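Local coordinates for 2L protein (Yaba-like disease virus, PDB 3IT8) that probably binds and neutralises host tumour necrosis factor, using a platform of MHC class I-like fold joined to an immunoglobulin-like domain, at residues I1-N6 with L168-M173; Q28-I33 with D49-S54; E79-K82 with T86-T89. All coordinates share one frame; numbering follows the deposited sequence.

Interaction 1 (I1-N6 with L168-M173). With NAG (2-acetamido-2-deoxy-beta-D-glucopyranose), chain M.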
ATOM      1  N   ILE D   1     -29.576 -14.551   8.411  1.00 49.29           N
ATOM      2  CA  ILE D   1     -29.256 -15.700   9.300  1.00 49.29           C
ATOM      3  C   ILE D   1     -28.986 -15.261  10.732  1.00 49.29           C
ATOM      4  O   ILE D   1     -28.628 -14.108  10.999  1.00 49.29           O
ATOM      5  CB  ILE D   1     -28.045 -16.490   8.794  1.00 44.41           C
ATOM      6  CG1 ILE D   1     -26.855 -15.555   8.595  1.00 41.19           C
ATOM      7  CG2 ILE D   1     -28.399 -17.201   7.510  1.00 41.19           C
ATOM      8  CD1 ILE D   1     -25.598 -16.269   8.112  1.00 41.19           C
ATOM      9  N   THR D   2     -29.145 -16.210  11.647  1.00 51.28           N
ATOM     10  CA  THR D   2     -28.989 -15.949  13.063  1.00 51.28           C
ATOM     11  C   THR D   2     -28.330 -17.063  13.849  1.00 51.28           C
ATOM     12  O   THR D   2     -28.532 -18.242  13.561  1.00 51.28           O
ATOM     13  CB  THR D   2     -30.378 -15.662  13.669  1.00 37.57           C
ATOM     14  OG1 THR D   2     -30.513 -14.255  13.859  1.00 47.85           O
ATOM     15  CG2 THR D   2     -30.592 -16.408  14.994  1.00 47.85           C
ATOM     16  N   LEU D   3     -27.525 -16.679  14.834  1.00 34.50           N
ATOM     17  CA  LEU D   3     -26.899 -17.648  15.733  1.00 34.50           C
ATOM     18  C   LEU D   3     -27.142 -17.164  17.180  1.00 34.50           C
ATOM     19  O   LEU D   3     -26.674 -16.096  17.573  1.00 34.50           O
ATOM     20  CB  LEU D   3     -25.403 -17.787  15.453  1.00 40.68           C
ATOM     21  CG  LEU D   3     -24.721 -18.895  16.285  1.00 37.26           C
ATOM     22  CD1 LEU D   3     -25.426 -20.228  16.099  1.00 37.26           C
ATOM     23  CD2 LEU D   3     -23.272 -19.041  15.863  1.00 37.26           C
ATOM     24  N   LYS D   4     -27.892 -17.934  17.963  1.00 42.10           N
ATOM     25  CA  LYS D   4     -28.190 -17.532  19.335  1.00 42.10           C
ATOM     26  C   LYS D   4     -27.823 -18.574  20.390  1.00 42.10           C
ATOM     27  O   LYS D   4     -28.142 -19.748  20.235  1.00 42.10           O
ATOM     28  CB  LYS D   4     -29.680 -17.190  19.463  1.00 38.37           C
ATOM     29  CG  LYS D   4     -30.059 -16.671  20.830  1.00 40.56           C
ATOM     30  CD  LYS D   4     -31.534 -16.309  20.946  1.00 40.56           C
ATOM     31  CE  LYS D   4     -32.437 -17.528  20.983  1.00 40.56           C
ATOM     32  NZ  LYS D   4     -33.865 -17.162  21.255  1.00 40.56           N
ATOM     33  N   TYR D   5     -27.146 -18.134  21.449  1.00 41.01           N
ATOM     34  CA  TYR D   5     -26.758 -18.987  22.575  1.00 41.01           C
ATOM     35  C   TYR D   5     -27.542 -18.525  23.810  1.00 41.01           C
ATOM     36  O   TYR D   5     -27.560 -17.333  24.135  1.00 41.01           O
ATOM     37  CB  TYR D   5     -25.263 -18.866  22.844  1.00 48.99           C
ATOM     38  CG  TYR D   5     -24.384 -19.611  21.865  1.00 31.33           C
ATOM     39  CD1 TYR D   5     -24.921 -20.224  20.733  1.00 31.33           C
ATOM     40  CD2 TYR D   5     -23.005 -19.693  22.057  1.00 31.33           C
ATOM     41  CE1 TYR D   5     -24.107 -20.900  19.811  1.00 31.33           C
ATOM     42  CE2 TYR D   5     -22.180 -20.360  21.140  1.00 31.33           C
ATOM     43  CZ  TYR D   5     -22.738 -20.957  20.023  1.00 31.33           C
ATOM     44  OH  TYR D   5     -21.930 -21.593  19.114  1.00 31.33           O
ATOM     45  N   ASN D   6     -28.191 -19.453  24.498  1.00 40.20           N
ATOM     46  CA  ASN D   6     -28.999 -19.119  25.670  1.00 40.20           C
ATOM     47  C   ASN D   6     -28.612 -20.020  26.834  1.00 40.20           C
ATOM     48  O   ASN D   6     -28.791 -21.230  26.767  1.00 40.20           O
ATOM     49  CB  ASN D   6     -30.496 -19.298  25.320  1.00 41.25           C
ATOM     50  CG  ASN D   6     -31.446 -18.951  26.469  1.00 51.95           C
ATOM     51  OD1 ASN D   6     -31.026 -18.630  27.585  1.00 51.95           O
ATOM     52  ND2 ASN D   6     -32.744 -19.035  26.165  1.00 51.95           N
ATOM     53  N   LEU D 168     -20.837 -18.642  10.212  1.00 44.04           N
ATOM     54  CA  LEU D 168     -20.580 -19.032   8.829  1.00 44.04           C
ATOM     55  C   LEU D 168     -20.407 -20.546   8.670  1.00 44.04           C
ATOM     56  O   LEU D 168     -20.745 -21.108   7.628  1.00 44.04           O
ATOM     57  CB  LEU D 168     -19.356 -18.287   8.283  1.00 66.22           C
ATOM     58  CG  LEU D 168     -19.503 -16.755   8.172  1.00 44.06           C
ATOM     59  CD1 LEU D 168     -18.244 -16.164   7.600  1.00 44.06           C
ATOM     60  CD2 LEU D 168     -20.697 -16.384   7.300  1.00 44.06           C
ATOM     61  N   ASP D 169     -19.890 -21.209   9.699  1.00 48.71           N
ATOM     62  CA  ASP D 169     -19.734 -22.656   9.637  1.00 48.71           C
ATOM     63  C   ASP D 169     -21.110 -23.322   9.748  1.00 48.71           C
ATOM     64  O   ASP D 169     -21.377 -24.331   9.089  1.00 48.71           O
ATOM     65  CB  ASP D 169     -18.824 -23.159  10.758  1.00 89.43           C
ATOM     66  CG  ASP D 169     -17.370 -22.769  10.552  1.00 68.43           C
ATOM     67  OD1 ASP D 169     -16.883 -22.894   9.405  1.00 68.43           O
ATOM     68  OD2 ASP D 169     -16.713 -22.353  11.540  1.00 68.43           O
ATOM     69  N   TYR D 170     -21.980 -22.757  10.581  1.00 47.82           N
ATOM     70  CA  TYR D 170     -23.315 -23.307  10.740  1.00 47.82           C
ATOM     71  C   TYR D 170     -24.024 -23.236   9.399  1.00 47.82           C
ATOM     72  O   TYR D 170     -24.621 -24.219   8.936  1.00 47.82           O
ATOM     73  CB  TYR D 170     -24.123 -22.519  11.775  1.00 51.59           C
ATOM     74  CG  TYR D 170     -23.757 -22.797  13.223  1.00 42.30           C
ATOM     75  CD1 TYR D 170     -22.557 -22.341  13.763  1.00 42.30           C
ATOM     76  CD2 TYR D 170     -24.625 -23.488  14.065  1.00 42.30           C
ATOM     77  CE1 TYR D 170     -22.237 -22.559  15.102  1.00 42.30           C
ATOM     78  CE2 TYR D 170     -24.309 -23.709  15.405  1.00 42.30           C
ATOM     79  CZ  TYR D 170     -23.115 -23.236  15.910  1.00 42.30           C
ATOM     80  OH  TYR D 170     -22.802 -23.413  17.234  1.00 42.30           O
ATOM     81  N   GLN D 171     -23.949 -22.063   8.774  1.00 61.65           N
ATOM     82  CA  GLN D 171     -24.585 -21.838   7.497  1.00 61.65           C
ATOM     83  C   GLN D 171     -24.183 -22.897   6.484  1.00 61.65           C
ATOM     84  O   GLN D 171     -25.040 -23.450   5.799  1.00 61.65           O
ATOM     85  CB  GLN D 171     -24.240 -20.459   6.975  1.00 74.96           C
ATOM     86  CG  GLN D 171     -24.859 -20.181   5.643  1.00 49.35           C
ATOM     87  CD  GLN D 171     -24.644 -18.763   5.199  1.00 49.35           C
ATOM     88  OE1 GLN D 171     -23.508 -18.267   5.182  1.00 49.35           O
ATOM     89  NE2 GLN D 171     -25.737 -18.088   4.829  1.00 49.35           N
ATOM     90  N   LYS D 172     -22.886 -23.184   6.387  1.00 53.48           N
ATOM     91  CA  LYS D 172     -22.396 -24.201   5.452  1.00 53.48           C
ATOM     92  C   LYS D 172     -23.051 -25.555   5.682  1.00 53.48           C
ATOM     93  O   LYS D 172     -23.560 -26.173   4.748  1.00 53.48           O
ATOM     94  CB  LYS D 172     -20.888 -24.394   5.579  1.00 77.91           C
ATOM     95  CG  LYS D 172     -20.060 -23.345   4.912  1.00 67.34           C
ATOM     96  CD  LYS D 172     -18.603 -23.760   4.885  1.00 67.34           C
ATOM     97  CE  LYS D 172     -17.739 -22.697   4.190  1.00 67.34           C
ATOM     98  NZ  LYS D 172     -16.326 -23.127   3.960  1.00 67.34           N
ATOM     99  N   MET D 173     -23.031 -26.021   6.925  1.00 54.55           N
ATOM    100  CA  MET D 173     -23.609 -27.313   7.243  1.00 54.55           C
ATOM    101  C   MET D 173     -25.118 -27.325   7.240  1.00 54.55           C
ATOM    102  O   MET D 173     -25.721 -28.381   7.239  1.00 54.55           O
ATOM    103  CB  MET D 173     -23.092 -27.789   8.590  1.00 68.57           C
ATOM    104  CG  MET D 173     -21.599 -28.015   8.585  1.00 57.13           C
ATOM    105  SD  MET D 173     -20.909 -28.567  10.149  1.00 57.13           S
ATOM    106  CE  MET D 173     -20.437 -27.056  10.870  1.00 57.13           C
TER
HETATM  107  C1  NAG M 325     -33.782 -18.967  27.183  1.00 57.66           C
HETATM  108  C2  NAG M 325     -34.971 -18.167  26.645  1.00 57.66           C
HETATM  109  C3  NAG M 325     -36.080 -18.103  27.717  1.00 57.66           C
HETATM  110  C4  NAG M 325     -36.492 -19.526  28.124  1.00 57.66           C
HETATM  111  C5  NAG M 325     -35.224 -20.243  28.619  1.00 57.66           C
HETATM  112  C6  NAG M 325     -35.474 -21.675  29.061  1.00 57.66           C
HETATM  113  C7  NAG M 325     -34.315 -16.523  25.004  1.00 57.66           C
HETATM  114  C8  NAG M 325     -34.251 -15.051  24.653  1.00 57.66           C
HETATM  115  N2  NAG M 325     -34.527 -16.835  26.281  1.00 57.66           N
HETATM  116  O3  NAG M 325     -37.209 -17.395  27.224  1.00 57.66           O
HETATM  117  O4  NAG M 325     -37.510 -19.499  29.138  1.00 57.66           O
HETATM  118  O5  NAG M 325     -34.223 -20.275  27.564  1.00 57.66           O
HETATM  119  O6  NAG M 325     -35.587 -22.551  27.949  1.00 57.66           O
HETATM  120  O7  NAG M 325     -34.171 -17.364  24.123  1.00 57.66           O
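Y170 is the centre of this contact, sending its ring from the helix down onto the N-terminal strand, where L3 and Y5 receive it. L3 lies beneath one face: its CD1 sits 3.8 Å from the centroid of the Y170 ring and 12° off the ring normal, a CH-pi contact, while L3 CD2 reaches Y170 CE1 at 3.7 Å. Both methyls can meet the ring because L3 holds CG anti to the backbone N (chi1 -175°). At the far end of the ring the two phenol oxygens meet, Y5 OH donating to Y170 OH at 2.8 Å, with Y170 OH at the edge of the Y5 ring, in its plane. Y170 OH also hydrogen-bonds to D23 and T59, a threefold grip that fixes the phenol end. At the next residue of the helix, I1 packs against Q171, I1 CD1 lying 3.8 Å from Q171 NE2. As with L3 and Y170, the side chains cross at about a right angle; I1 CG1 sits between the backbone N and the carbonyl carbon (chi1 54°), and CG2 also comes near Q171 NE2. I1 and L3 point at the helix, and Y5 brings only its phenol end to it; N6 carries the N-linked sugar, whose O7 K4 NZ bonds at 2.9 Å. In this MHC-like platform, strand 2-10 runs between strands 18-25 and 90-100, beneath helix 148-174, whose F158 stacks on the Y5 ring.

Interaction 2 (Q28-I33 with D49-S54). With NAG (2-acetamido-2-deoxy-beta-D-glucopyranose), chain N.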
ATOM      1  N   GLN D  28     -33.680 -23.084  14.100  1.00 47.98           N
ATOM      2  CA  GLN D  28     -33.304 -24.495  14.215  1.00 47.98           C
ATOM      3  C   GLN D  28     -32.480 -24.856  15.459  1.00 47.98           C
ATOM      4  O   GLN D  28     -31.360 -24.377  15.640  1.00 47.98           O
ATOM      5  CB  GLN D  28     -32.492 -24.927  12.997  1.00 49.45           C
ATOM      6  CG  GLN D  28     -33.139 -24.653  11.683  1.00 41.08           C
ATOM      7  CD  GLN D  28     -34.457 -25.363  11.536  1.00 41.08           C
ATOM      8  OE1 GLN D  28     -35.522 -24.752  11.681  1.00 41.08           O
ATOM      9  NE2 GLN D  28     -34.399 -26.665  11.247  1.00 41.08           N
ATOM     10  N   LEU D  29     -33.015 -25.728  16.307  1.00 45.53           N
ATOM     11  CA  LEU D  29     -32.271 -26.122  17.485  1.00 45.53           C
ATOM     12  C   LEU D  29     -31.039 -26.912  17.030  1.00 45.53           C
ATOM     13  O   LEU D  29     -31.135 -27.823  16.220  1.00 45.53           O
ATOM     14  CB  LEU D  29     -33.146 -26.975  18.400  1.00 47.50           C
ATOM     15  CG  LEU D  29     -32.397 -27.548  19.601  1.00 34.93           C
ATOM     16  CD1 LEU D  29     -31.854 -26.397  20.457  1.00 34.93           C
ATOM     17  CD2 LEU D  29     -33.325 -28.469  20.399  1.00 34.93           C
ATOM     18  N   VAL D  30     -29.874 -26.552  17.542  1.00 42.96           N
ATOM     19  CA  VAL D  30     -28.655 -27.246  17.171  1.00 42.96           C
ATOM     20  C   VAL D  30     -28.109 -28.079  18.329  1.00 42.96           C
ATOM     21  O   VAL D  30     -27.620 -29.190  18.126  1.00 42.96           O
ATOM     22  CB  VAL D  30     -27.573 -26.257  16.747  1.00 55.96           C
ATOM     23  CG1 VAL D  30     -26.294 -26.997  16.405  1.00 34.44           C
ATOM     24  CG2 VAL D  30     -28.049 -25.456  15.571  1.00 34.44           C
ATOM     25  N   THR D  31     -28.190 -27.535  19.541  1.00 48.83           N
ATOM     26  CA  THR D  31     -27.695 -28.224  20.719  1.00 48.83           C
ATOM     27  C   THR D  31     -28.463 -27.869  21.967  1.00 48.83           C
ATOM     28  O   THR D  31     -28.823 -26.711  22.165  1.00 48.83           O
ATOM     29  CB  THR D  31     -26.244 -27.858  20.991  1.00 50.80           C
ATOM     30  OG1 THR D  31     -25.425 -28.384  19.954  1.00 37.39           O
ATOM     31  CG2 THR D  31     -25.782 -28.418  22.302  1.00 37.39           C
ATOM     32  N   LYS D  32     -28.719 -28.872  22.800  1.00 41.81           N
ATOM     33  CA  LYS D  32     -29.372 -28.639  24.074  1.00 41.81           C
ATOM     34  C   LYS D  32     -28.509 -29.309  25.112  1.00 41.81           C
ATOM     35  O   LYS D  32     -28.063 -30.446  24.922  1.00 41.81           O
ATOM     36  CB  LYS D  32     -30.766 -29.241  24.148  1.00 54.72           C
ATOM     37  CG  LYS D  32     -31.386 -29.032  25.518  1.00 46.56           C
ATOM     38  CD  LYS D  32     -32.745 -29.679  25.653  1.00 46.56           C
ATOM     39  CE  LYS D  32     -33.291 -29.485  27.049  1.00 46.56           C
ATOM     40  NZ  LYS D  32     -34.576 -30.209  27.238  1.00 46.56           N
ATOM     41  N   ILE D  33     -28.253 -28.595  26.198  1.00 47.87           N
ATOM     42  CA  ILE D  33     -27.452 -29.122  27.287  1.00 47.87           C
ATOM     43  C   ILE D  33     -28.139 -28.788  28.599  1.00 47.87           C
ATOM     44  O   ILE D  33     -28.690 -27.697  28.761  1.00 47.87           O
ATOM     45  CB  ILE D  33     -26.038 -28.513  27.280  1.00 58.36           C
ATOM     46  CG1 ILE D  33     -25.262 -29.027  26.061  1.00 27.28           C
ATOM     47  CG2 ILE D  33     -25.310 -28.855  28.597  1.00 27.28           C
ATOM     48  CD1 ILE D  33     -23.922 -28.327  25.862  1.00 27.28           C
ATOM     49  N   ASP D  49     -28.695 -33.410  13.642  1.00 61.20           N
ATOM     50  CA  ASP D  49     -28.002 -34.370  12.786  1.00 61.20           C
ATOM     51  C   ASP D  49     -27.095 -33.718  11.736  1.00 61.20           C
ATOM     52  O   ASP D  49     -26.081 -34.291  11.353  1.00 61.20           O
ATOM     53  CB  ASP D  49     -29.032 -35.265  12.091  1.00128.38           C
ATOM     54  CG  ASP D  49     -30.133 -34.466  11.411  1.00128.38           C
ATOM     55  OD1 ASP D  49     -30.922 -33.806  12.126  1.00128.38           O
ATOM     56  OD2 ASP D  49     -30.206 -34.490  10.162  1.00128.38           O
ATOM     57  N   TRP D  50     -27.453 -32.521  11.277  1.00 52.23           N
ATOM     58  CA  TRP D  50     -26.666 -31.844  10.254  1.00 52.23           C
ATOM     59  C   TRP D  50     -25.454 -31.066  10.740  1.00 52.23           C
ATOM     60  O   TRP D  50     -24.634 -30.620   9.933  1.00 52.23           O
ATOM     61  CB  TRP D  50     -27.543 -30.895   9.443  1.00 44.65           C
ATOM     62  CG  TRP D  50     -28.322 -29.897  10.243  1.00 44.65           C
ATOM     63  CD1 TRP D  50     -29.608 -30.031  10.701  1.00 44.65           C
ATOM     64  CD2 TRP D  50     -27.891 -28.592  10.646  1.00 44.65           C
ATOM     65  NE1 TRP D  50     -30.007 -28.886  11.356  1.00 44.65           N
ATOM     66  CE2 TRP D  50     -28.971 -27.990  11.342  1.00 44.65           C
ATOM     67  CE3 TRP D  50     -26.701 -27.872  10.487  1.00 44.65           C
ATOM     68  CZ2 TRP D  50     -28.888 -26.703  11.876  1.00 44.65           C
ATOM     69  CZ3 TRP D  50     -26.622 -26.592  11.017  1.00 44.65           C
ATOM     70  CH2 TRP D  50     -27.708 -26.022  11.704  1.00 44.65           C
ATOM     71  N   PHE D  51     -25.326 -30.915  12.049  1.00 51.62           N
ATOM     72  CA  PHE D  51     -24.226 -30.149  12.604  1.00 51.62           C
ATOM     73  C   PHE D  51     -23.060 -30.995  13.103  1.00 51.62           C
ATOM     74  O   PHE D  51     -23.163 -31.657  14.130  1.00 51.62           O
ATOM     75  CB  PHE D  51     -24.754 -29.273  13.740  1.00 48.75           C
ATOM     76  CG  PHE D  51     -23.751 -28.286  14.264  1.00 48.75           C
ATOM     77  CD1 PHE D  51     -23.352 -27.199  13.488  1.00 48.75           C
ATOM     78  CD2 PHE D  51     -23.209 -28.431  15.540  1.00 48.75           C
ATOM     79  CE1 PHE D  51     -22.430 -26.269  13.977  1.00 48.75           C
ATOM     80  CE2 PHE D  51     -22.285 -27.506  16.038  1.00 48.75           C
ATOM     81  CZ  PHE D  51     -21.895 -26.424  15.254  1.00 48.75           C
ATOM     82  N   ASN D  52     -21.953 -30.987  12.373  1.00 55.08           N
ATOM     83  CA  ASN D  52     -20.759 -31.724  12.793  1.00 55.08           C
ATOM     84  C   ASN D  52     -19.926 -30.680  13.547  1.00 55.08           C
ATOM     85  O   ASN D  52     -19.252 -29.845  12.940  1.00 55.08           O
ATOM     86  CB  ASN D  52     -19.982 -32.267  11.577  1.00 79.84           C
ATOM     87  CG  ASN D  52     -18.604 -32.816  11.952  1.00 79.84           C
ATOM     88  OD1 ASN D  52     -17.745 -32.063  12.387  1.00 79.84           O
ATOM     89  ND2 ASN D  52     -18.398 -34.125  11.818  1.00 79.84           N
ATOM     90  N   ILE D  53     -19.984 -30.717  14.873  1.00 57.37           N
ATOM     91  CA  ILE D  53     -19.269 -29.736  15.680  1.00 57.37           C
ATOM     92  C   ILE D  53     -17.770 -29.648  15.405  1.00 57.37           C
ATOM     93  O   ILE D  53     -17.125 -28.665  15.763  1.00 57.37           O
ATOM     94  CB  ILE D  53     -19.493 -29.987  17.187  1.00 58.72           C
ATOM     95  CG1 ILE D  53     -19.282 -28.687  17.965  1.00 58.72           C
ATOM     96  CG2 ILE D  53     -18.525 -31.044  17.685  1.00 58.72           C
ATOM     97  CD1 ILE D  53     -19.950 -28.676  19.321  1.00 58.72           C
ATOM     98  N   SER D  54     -17.215 -30.674  14.774  1.00 55.79           N
ATOM     99  CA  SER D  54     -15.789 -30.677  14.453  1.00 55.79           C
ATOM    100  C   SER D  54     -15.506 -29.758  13.282  1.00 55.79           C
ATOM    101  O   SER D  54     -14.384 -29.339  13.081  1.00 55.79           O
ATOM    102  CB  SER D  54     -15.321 -32.086  14.097  1.00 63.33           C
ATOM    103  OG  SER D  54     -15.433 -32.948  15.212  1.00 63.33           O
TER
HETATM  104  C1  NAG N 326     -17.673 -34.695  10.688  1.00112.96           C
HETATM  105  C2  NAG N 326     -16.131 -34.732  10.981  1.00112.96           C
HETATM  106  C3  NAG N 326     -15.343 -35.808  10.180  1.00112.96           C
HETATM  107  C4  NAG N 326     -16.112 -37.113  10.052  1.00112.96           C
HETATM  108  C5  NAG N 326     -17.463 -36.756   9.474  1.00112.96           C
HETATM  109  C6  NAG N 326     -18.311 -37.937   9.069  1.00112.96           C
HETATM  110  C7  NAG N 326     -14.674 -33.313   9.664  1.00112.96           C
HETATM  111  C8  NAG N 326     -15.242 -33.164   8.257  1.00112.96           C
HETATM  112  N2  NAG N 326     -15.550 -33.436  10.665  1.00112.96           N
HETATM  113  O3  NAG N 326     -14.087 -36.057  10.800  1.00112.96           O
HETATM  114  O4  NAG N 326     -15.418 -38.004   9.190  1.00112.96           O
HETATM  115  O5  NAG N 326     -18.201 -36.013  10.451  1.00112.96           O
HETATM  116  O6  NAG N 326     -19.490 -37.496   8.413  1.00112.96           O
HETATM  117  O7  NAG N 326     -13.452 -33.326   9.833  1.00112.96           O
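V30 spreads its two methyls between the rings of W50 and F51, joining a strand of the MHC-like platform sheet to the loop that leads into helix 61-82. CG1, anti to the backbone N (chi1 178°), comes down over one face of F51: it lies 3.9 Å from the centroid of the F51 ring and 28° off the normal, a CH-pi contact displaced toward the CD2 side. CG2, beside the backbone N, turns instead to W50, where it meets CH2 at 3.9 Å, the two side chains crossing at about a right angle. W50 has a second neighbour on the strand, Q28, whose CB stands at the edge of the indole, near its plane and 4.2 Å from CZ2. Within the loop, F51 CB lies over one face of the indole, 4.0 Å above its plane. No hydrogen bond joins the two segments, so the contact rests on apolar packing.

Further out, F51 is stacked on Y170 of helix 148-174, and V30 also touches Y170, so the two meet against the same tyrosine. W50 and F51 both pack on M173 of that helix. V30 is placed by a classic beta bulge: V30 and T31 together face D23 on strand 18-25. Next along the loop, N52 carries an N-linked glycan. Its amide oxygen OD1 receives weak hydrogen bonds from S54 N, R55 N and the acetamido nitrogen of the sugar, which may together restrain the amide. The carbohydrate itself begins at N52 ND2, bonded to C1 of the sugar at 1.5 Å.

Interaction 3 (E79-K82 with T86-T89)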
ATOM      1  N   GLU D  79     -26.208 -14.536  44.747  1.00 65.30           N
ATOM      2  CA  GLU D  79     -25.875 -13.197  45.227  1.00 65.30           C
ATOM      3  C   GLU D  79     -27.032 -12.246  44.939  1.00 65.30           C
ATOM      4  O   GLU D  79     -27.422 -11.441  45.783  1.00 65.30           O
ATOM      5  CB  GLU D  79     -24.603 -12.682  44.549  1.00142.80           C
ATOM      6  CG  GLU D  79     -23.395 -13.588  44.714  1.00119.04           C
ATOM      7  CD  GLU D  79     -22.919 -13.687  46.151  1.00119.04           C
ATOM      8  OE1 GLU D  79     -23.730 -14.047  47.029  1.00119.04           O
ATOM      9  OE2 GLU D  79     -21.725 -13.409  46.397  1.00119.04           O
ATOM     10  N   ILE D  80     -27.581 -12.347  43.735  1.00 81.56           N
ATOM     11  CA  ILE D  80     -28.691 -11.498  43.332  1.00 81.56           C
ATOM     12  C   ILE D  80     -29.890 -11.664  44.245  1.00 81.56           C
ATOM     13  O   ILE D  80     -30.609 -10.704  44.513  1.00 81.56           O
ATOM     14  CB  ILE D  80     -29.127 -11.800  41.886  1.00 85.01           C
ATOM     15  CG1 ILE D  80     -28.115 -11.211  40.904  1.00 55.06           C
ATOM     16  CG2 ILE D  80     -30.482 -11.218  41.617  1.00 55.06           C
ATOM     17  CD1 ILE D  80     -28.443 -11.482  39.454  1.00 55.06           C
ATOM     18  N   ASN D  81     -30.106 -12.878  44.736  1.00 74.86           N
ATOM     19  CA  ASN D  81     -31.238 -13.125  45.613  1.00 74.86           C
ATOM     20  C   ASN D  81     -31.073 -12.687  47.064  1.00 74.86           C
ATOM     21  O   ASN D  81     -32.041 -12.714  47.820  1.00 74.86           O
ATOM     22  CB  ASN D  81     -31.630 -14.601  45.574  1.00 68.77           C
ATOM     23  CG  ASN D  81     -32.253 -14.992  44.258  1.00 57.69           C
ATOM     24  OD1 ASN D  81     -32.916 -14.184  43.620  1.00 57.69           O
ATOM     25  ND2 ASN D  81     -32.063 -16.240  43.853  1.00 57.69           N
ATOM     26  N   LYS D  82     -29.867 -12.289  47.465  1.00 80.81           N
ATOM     27  CA  LYS D  82     -29.664 -11.849  48.841  1.00 80.81           C
ATOM     28  C   LYS D  82     -30.383 -10.524  49.127  1.00 80.81           C
ATOM     29  O   LYS D  82     -31.033 -10.385  50.166  1.00 80.81           O
ATOM     30  CB  LYS D  82     -28.173 -11.754  49.154  1.00111.71           C
ATOM     31  CG  LYS D  82     -27.537 -13.124  49.312  1.00111.71           C
ATOM     32  CD  LYS D  82     -26.065 -13.039  49.649  1.00111.71           C
ATOM     33  CE  LYS D  82     -25.482 -14.431  49.839  1.00111.71           C
ATOM     34  NZ  LYS D  82     -24.006 -14.398  50.037  1.00111.71           N
ATOM     35  N   THR D  86     -34.375  -7.801  44.724  1.00114.04           N
ATOM     36  CA  THR D  86     -33.922  -8.243  43.407  1.00114.04           C
ATOM     37  C   THR D  86     -34.303  -9.704  43.165  1.00114.04           C
ATOM     38  O   THR D  86     -34.444 -10.133  42.022  1.00114.04           O
ATOM     39  CB  THR D  86     -32.388  -8.121  43.275  1.00115.45           C
ATOM     40  OG1 THR D  86     -31.954  -6.861  43.800  1.00115.45           O
ATOM     41  CG2 THR D  86     -31.977  -8.215  41.813  1.00115.45           C
ATOM     42  N   LYS D  87     -34.459 -10.456  44.254  1.00120.82           N
ATOM     43  CA  LYS D  87     -34.815 -11.874  44.203  1.00120.82           C
ATOM     44  C   LYS D  87     -35.498 -12.262  42.892  1.00120.82           C
ATOM     45  O   LYS D  87     -36.521 -11.690  42.521  1.00120.82           O
ATOM     46  CB  LYS D  87     -35.718 -12.230  45.394  1.00127.77           C
ATOM     47  CG  LYS D  87     -36.097 -13.701  45.473  1.00127.77           C
ATOM     48  CD  LYS D  87     -36.766 -14.031  46.795  1.00127.77           C
ATOM     49  CE  LYS D  87     -35.819 -13.803  47.964  1.00127.77           C
ATOM     50  NZ  LYS D  87     -36.469 -14.115  49.265  1.00127.77           N
ATOM     51  N   THR D  88     -34.924 -13.235  42.194  1.00 63.50           N
ATOM     52  CA  THR D  88     -35.465 -13.678  40.918  1.00 63.50           C
ATOM     53  C   THR D  88     -35.509 -15.185  40.809  1.00 63.50           C
ATOM     54  O   THR D  88     -34.752 -15.890  41.480  1.00 63.50           O
ATOM     55  CB  THR D  88     -34.616 -13.158  39.746  1.00 76.17           C
ATOM     56  OG1 THR D  88     -34.505 -11.733  39.825  1.00 76.17           O
ATOM     57  CG2 THR D  88     -35.253 -13.533  38.426  1.00 76.17           C
ATOM     58  N   THR D  89     -36.393 -15.662  39.941  1.00 64.07           N
ATOM     59  CA  THR D  89     -36.576 -17.085  39.692  1.00 64.07           C
ATOM     60  C   THR D  89     -35.411 -17.673  38.915  1.00 64.07           C
ATOM     61  O   THR D  89     -34.933 -18.775  39.223  1.00 64.07           O
ATOM     62  CB  THR D  89     -37.809 -17.334  38.848  1.00106.96           C
ATOM     63  OG1 THR D  89     -38.908 -16.614  39.400  1.00 66.66           O
ATOM     64  CG2 THR D  89     -38.130 -18.813  38.806  1.00 66.66           C
TER
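N81 turns CG beside its backbone N, anti to the carbonyl carbon (chi1 -70°), and this rotation carries its amide oxygen across to the backbone of K87 and T88. I80 adopts the same first torsion (chi1 -75°), which leaves CG2 anti to the backbone N, facing T86, whose own CG2 is likewise anti to its N. The setting is a helix-to-strand connection of the MHC-like platform, in which the chain leaves helix 61-82, reverses and runs back past it before entering strand 90-100.

The polar anchor is the single hydrogen bond between the segments. T88 N donates to N81 OD1 at 2.6 Å; the bond is fairly straight, 161° at the hydrogen, and the donor is tilted slightly from the carbonyl plane. A side-chain amide thus takes up a main-chain N-H of the returning loop, which has no regular secondary structure here. K87 lies alongside the same amide, its CG 3.7 Å from N81 OD1, before its chain bends and its ammonium forms a salt bridge with D84.

The apolar half of the contact is methyl against methyl: I80 CG2 meets T86 CG2, the two side chains crossing at about a right angle. Beyond it, I80 packs on V138, N81 on L11 and T88 on A113, so loops from other parts of the platform close round this corner. Each segment is also braced internally. In the loop, T88 OG1 donates to T86 O at 2.7 Å, nearly in line with the carbonyl, linking the residues on either side of K87. In the other segment, K82 NZ reaches back to the syn lone pair of E79 OE1, forming a salt bridge 3.0 Å long.

How the interactions relate
From the N terminus, the first strand opens the largest loop, which closes when helix 148-174 settles on it in interaction 1, 162 residues later. The other two contacts are nested inside that loop and follow one another in series without crossing. Interaction 2 closes first, tying strand 28-36 to the loop ahead of helix 61-82; interaction 3 then closes a short turn where that helix gives way to strand 90-100. Interactions 1 and 2 share the sheet and touch directly, Y170 O lying 3.7 Å from W50 CZ3. Interaction 3 stands apart, its centre about 33 Å from the centres of both, elsewhere on the same platform domain.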